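Long-range contact in M32 carboxypeptidase (Chitinophagaceae bacterium, PDB 7A03), which probably acts as a metal-dependent carboxypeptidase of the M32 family, removing amino acids from the C-terminal ends of peptides: residues Y14-N26 with L278-A290. Sequence-based numbering, arbitrary orientation.
Sequences YKQKMQKIADVRN and LPTEQYGLPCGEA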
# COMPACT_ATOMS: atom_id res chain seq x y z
N TYR A 14 -14.16 -23.56 14.55
CA TYR A 14 -13.15 -22.81 13.80
C TYR A 14 -13.49 -21.31 13.77
O TYR A 14 -12.63 -20.46 14.04
CB TYR A 14 -13.02 -23.38 12.39
CG TYR A 14 -12.45 -22.43 11.38
CD1 TYR A 14 -11.08 -22.16 11.33
CD2 TYR A 14 -13.27 -21.80 10.44
CE1 TYR A 14 -10.54 -21.29 10.38
CE2 TYR A 14 -12.75 -20.94 9.51
CZ TYR A 14 -11.39 -20.68 9.47
OH TYR A 14 -10.90 -19.80 8.52
N LYS A 15 -14.73 -20.99 13.43
CA LYS A 15 -15.15 -19.59 13.36
C LYS A 15 -15.04 -18.91 14.72
O LYS A 15 -14.58 -17.76 14.81
CB LYS A 15 -16.57 -19.51 12.79
CG LYS A 15 -17.05 -18.13 12.44
CD LYS A 15 -18.47 -18.19 11.88
CE LYS A 15 -19.00 -16.81 11.53
NZ LYS A 15 -20.44 -16.88 11.14
N GLN A 16 -15.42 -19.60 15.80
CA GLN A 16 -15.32 -19.02 17.13
C GLN A 16 -13.87 -18.70 17.48
O GLN A 16 -13.56 -17.60 17.95
CB GLN A 16 -15.96 -19.97 18.15
CG GLN A 16 -15.91 -19.50 19.59
CD GLN A 16 -14.61 -19.88 20.29
OE1 GLN A 16 -14.12 -21.00 20.13
NE2 GLN A 16 -14.06 -18.95 21.06
N LYS A 17 -12.96 -19.64 17.19
CA LYS A 17 -11.56 -19.39 17.51
C LYS A 17 -11.00 -18.22 16.70
O LYS A 17 -10.29 -17.35 17.24
CB LYS A 17 -10.73 -20.64 17.25
CG LYS A 17 -11.01 -21.77 18.23
CD LYS A 17 -10.23 -23.02 17.85
CE LYS A 17 -10.51 -24.16 18.81
NZ LYS A 17 -10.08 -23.85 20.20
N MET A 18 -11.31 -18.19 15.40
CA MET A 18 -10.79 -17.12 14.55
C MET A 18 -11.39 -15.78 14.93
O MET A 18 -10.71 -14.74 14.86
CB MET A 18 -11.10 -17.43 13.09
CG MET A 18 -10.45 -18.70 12.57
SD MET A 18 -8.67 -18.77 12.82
CE MET A 18 -8.13 -17.55 11.63
N GLN A 19 -12.65 -15.76 15.34
CA GLN A 19 -13.26 -14.48 15.69
C GLN A 19 -12.72 -13.95 17.00
O GLN A 19 -12.54 -12.74 17.15
CB GLN A 19 -14.78 -14.60 15.62
CG GLN A 19 -15.20 -14.82 14.15
CD GLN A 19 -16.68 -14.77 13.92
OE1 GLN A 19 -17.48 -15.08 14.81
NE2 GLN A 19 -17.07 -14.39 12.70
N LYS A 20 -12.36 -14.84 17.94
CA LYS A 20 -11.69 -14.41 19.16
C LYS A 20 -10.32 -13.79 18.84
O LYS A 20 -9.98 -12.70 19.34
CB LYS A 20 -11.54 -15.61 20.09
CG LYS A 20 -10.76 -15.36 21.37
CD LYS A 20 -10.74 -16.62 22.22
CE LYS A 20 -9.78 -16.49 23.38
NZ LYS A 20 -9.73 -17.76 24.16
N ILE A 21 -9.55 -14.46 17.98
CA ILE A 21 -8.26 -13.91 17.56
C ILE A 21 -8.46 -12.54 16.92
O ILE A 21 -7.70 -11.60 17.18
CB ILE A 21 -7.56 -14.88 16.60
CG1 ILE A 21 -7.11 -16.15 17.34
CG2 ILE A 21 -6.36 -14.21 15.92
CD1 ILE A 21 -6.87 -17.31 16.40
N ALA A 22 -9.46 -12.43 16.05
CA ALA A 22 -9.71 -11.16 15.38
C ALA A 22 -10.10 -10.07 16.37
O ALA A 22 -9.74 -8.91 16.20
CB ALA A 22 -10.79 -11.33 14.31
N ASP A 23 -10.87 -10.43 17.41
CA ASP A 23 -11.20 -9.45 18.44
C ASP A 23 -9.95 -8.89 19.10
O ASP A 23 -9.83 -7.67 19.30
CB ASP A 23 -12.09 -10.08 19.52
CG ASP A 23 -13.49 -10.34 19.05
OD1 ASP A 23 -13.89 -9.76 18.01
OD2 ASP A 23 -14.21 -11.10 19.72
N VAL A 24 -9.00 -9.77 19.44
CA VAL A 24 -7.74 -9.29 20.01
C VAL A 24 -6.99 -8.41 19.02
O VAL A 24 -6.45 -7.36 19.38
CB VAL A 24 -6.87 -10.45 20.51
CG1 VAL A 24 -5.61 -9.90 21.16
CG2 VAL A 24 -7.65 -11.32 21.51
N ARG A 25 -6.91 -8.84 17.76
CA ARG A 25 -6.13 -8.07 16.78
C ARG A 25 -6.76 -6.71 16.52
O ARG A 25 -6.06 -5.70 16.37
CB ARG A 25 -5.95 -8.88 15.50
CG ARG A 25 -5.12 -10.14 15.70
CD ARG A 25 -4.31 -10.54 14.47
NE ARG A 25 -3.56 -11.78 14.72
CZ ARG A 25 -2.34 -11.82 15.26
NH1 ARG A 25 -1.72 -10.70 15.60
NH2 ARG A 25 -1.75 -12.99 15.46
N ASN A 26 -8.09 -6.65 16.52
CA ASN A 26 -8.74 -5.36 16.33
C ASN A 26 -8.61 -4.48 17.57
O ASN A 26 -8.52 -3.25 17.44
CB ASN A 26 -10.19 -5.57 15.92
CG ASN A 26 -10.30 -6.02 14.48
OD1 ASN A 26 -9.71 -5.39 13.59
ND2 ASN A 26 -11.02 -7.10 14.25
N LEU A 278 -16.00 -5.26 2.85
CA LEU A 278 -15.79 -6.66 3.22
C LEU A 278 -16.98 -7.15 4.06
O LEU A 278 -17.57 -6.39 4.82
CB LEU A 278 -14.49 -6.81 4.01
CG LEU A 278 -13.22 -6.50 3.20
CD1 LEU A 278 -12.04 -6.11 4.07
CD2 LEU A 278 -12.85 -7.66 2.28
N PRO A 279 -17.36 -8.42 3.92
CA PRO A 279 -18.58 -8.90 4.59
C PRO A 279 -18.40 -9.08 6.09
O PRO A 279 -17.43 -9.69 6.55
CB PRO A 279 -18.89 -10.24 3.89
CG PRO A 279 -17.61 -10.65 3.23
CD PRO A 279 -16.76 -9.43 3.02
N THR A 280 -19.37 -8.55 6.85
CA THR A 280 -19.32 -8.69 8.31
C THR A 280 -19.44 -10.15 8.74
O THR A 280 -18.86 -10.52 9.77
CB THR A 280 -20.40 -7.83 8.97
OG1 THR A 280 -21.68 -8.16 8.43
CG2 THR A 280 -20.12 -6.37 8.72
N GLU A 281 -20.16 -10.98 7.98
CA GLU A 281 -20.31 -12.38 8.36
C GLU A 281 -19.00 -13.16 8.24
O GLU A 281 -18.89 -14.26 8.81
CB GLU A 281 -21.39 -13.06 7.52
CG GLU A 281 -22.11 -14.20 8.23
CD GLU A 281 -22.74 -13.77 9.55
OE1 GLU A 281 -23.24 -12.62 9.63
OE2 GLU A 281 -22.73 -14.57 10.51
N GLN A 282 -18.01 -12.62 7.52
CA GLN A 282 -16.71 -13.23 7.36
C GLN A 282 -15.66 -12.62 8.26
O GLN A 282 -14.46 -12.86 8.06
CB GLN A 282 -16.27 -13.14 5.90
CG GLN A 282 -17.10 -13.98 5.00
CD GLN A 282 -16.87 -15.45 5.21
OE1 GLN A 282 -15.73 -15.92 5.24
NE2 GLN A 282 -17.96 -16.21 5.34
N TYR A 283 -16.08 -11.84 9.25
CA TYR A 283 -15.17 -11.22 10.21
C TYR A 283 -14.21 -12.26 10.78
O TYR A 283 -14.63 -13.32 11.25
CB TYR A 283 -16.03 -10.65 11.33
CG TYR A 283 -15.27 -10.11 12.53
CD1 TYR A 283 -14.75 -8.83 12.52
CD2 TYR A 283 -15.09 -10.89 13.68
CE1 TYR A 283 -14.08 -8.32 13.61
CE2 TYR A 283 -14.42 -10.37 14.77
CZ TYR A 283 -13.91 -9.10 14.73
OH TYR A 283 -13.25 -8.59 15.82
N GLY A 284 -12.91 -11.96 10.73
CA GLY A 284 -11.91 -12.86 11.27
C GLY A 284 -11.47 -13.98 10.36
O GLY A 284 -10.53 -14.70 10.71
N LEU A 285 -12.08 -14.14 9.19
CA LEU A 285 -11.82 -15.27 8.30
C LEU A 285 -11.18 -14.78 7.02
O LEU A 285 -11.35 -13.61 6.63
CB LEU A 285 -13.13 -15.99 7.97
CG LEU A 285 -14.07 -16.25 9.15
CD1 LEU A 285 -15.32 -17.00 8.71
CD2 LEU A 285 -13.35 -17.08 10.21
N PRO A 286 -10.45 -15.65 6.31
CA PRO A 286 -9.76 -15.18 5.10
C PRO A 286 -10.67 -14.53 4.08
O PRO A 286 -10.29 -13.52 3.47
CB PRO A 286 -9.07 -16.45 4.57
CG PRO A 286 -8.86 -17.29 5.82
CD PRO A 286 -10.10 -17.04 6.64
N CYS A 287 -11.89 -15.04 3.91
CA CYS A 287 -12.82 -14.42 2.98
C CYS A 287 -13.46 -13.14 3.52
O CYS A 287 -14.30 -12.56 2.85
CB CYS A 287 -13.84 -15.43 2.45
SG CYS A 287 -13.07 -16.75 1.45
N GLY A 288 -13.05 -12.67 4.71
CA GLY A 288 -13.41 -11.35 5.19
C GLY A 288 -12.27 -10.37 5.28
O GLY A 288 -12.44 -9.30 5.88
N GLU A 289 -11.09 -10.71 4.74
CA GLU A 289 -9.90 -9.87 4.77
C GLU A 289 -9.56 -9.39 3.35
O GLU A 289 -9.84 -10.08 2.37
CB GLU A 289 -8.69 -10.66 5.32
CG GLU A 289 -8.87 -11.14 6.75
CD GLU A 289 -7.81 -12.15 7.20
OE1 GLU A 289 -6.98 -12.56 6.36
OE2 GLU A 289 -7.80 -12.51 8.41
N ALA A 290 -8.94 -8.22 3.26
CA ALA A 290 -8.47 -7.72 1.96
C ALA A 290 -7.62 -8.78 1.27
O ALA A 290 -6.87 -9.52 1.92
CB ALA A 290 -7.63 -6.46 2.16
O HOH W 1 -8.81 -14.09 12.86
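Tyr283 and Gly284, the central pair of a type II beta turn from Gln282 to Leu285, rest against Gln19 and Ala22 on helix 9-37, illustrating how a turn docks on a helix in a largely helical M32 peptidase. The turn's loop follows helix 258-277, whose HExxH pattern probably marks the metal site, though its histidines bind no metal here. Tyr283, its CG turned opposite the backbone N (chi1 173°), slants its ring across the helix, bringing CE2 to 3.8 Å from Ala22 CB. Its hydroxyl donates to the anti lone pair of Asp23 OD1, 2.6 Å from Tyr283 OH, and accepts a hydrogen bond from Asn26 ND2 at 3.1 Å. A phenylalanine here would probably keep the packing on Ala22 but leave Asp23 and Asn26 without this shared partner. Gln19, extended beyond CG, brings NE2 to 3.0 Å from Tyr283 O, the acceptor near its amide plane. The positive phi of Gly284 (84°) itself calls for glycine, and the missing side chain lets CA lie 3.6 Å from Ala22 CB. Leu285 CD2 touches Met18 CB and the oblique Tyr14 ring, whose hydroxyl is hydrogen-bonded to Ser91 OG. One water donates to both Met18 O and Gly284 O, 2.8 Å from each.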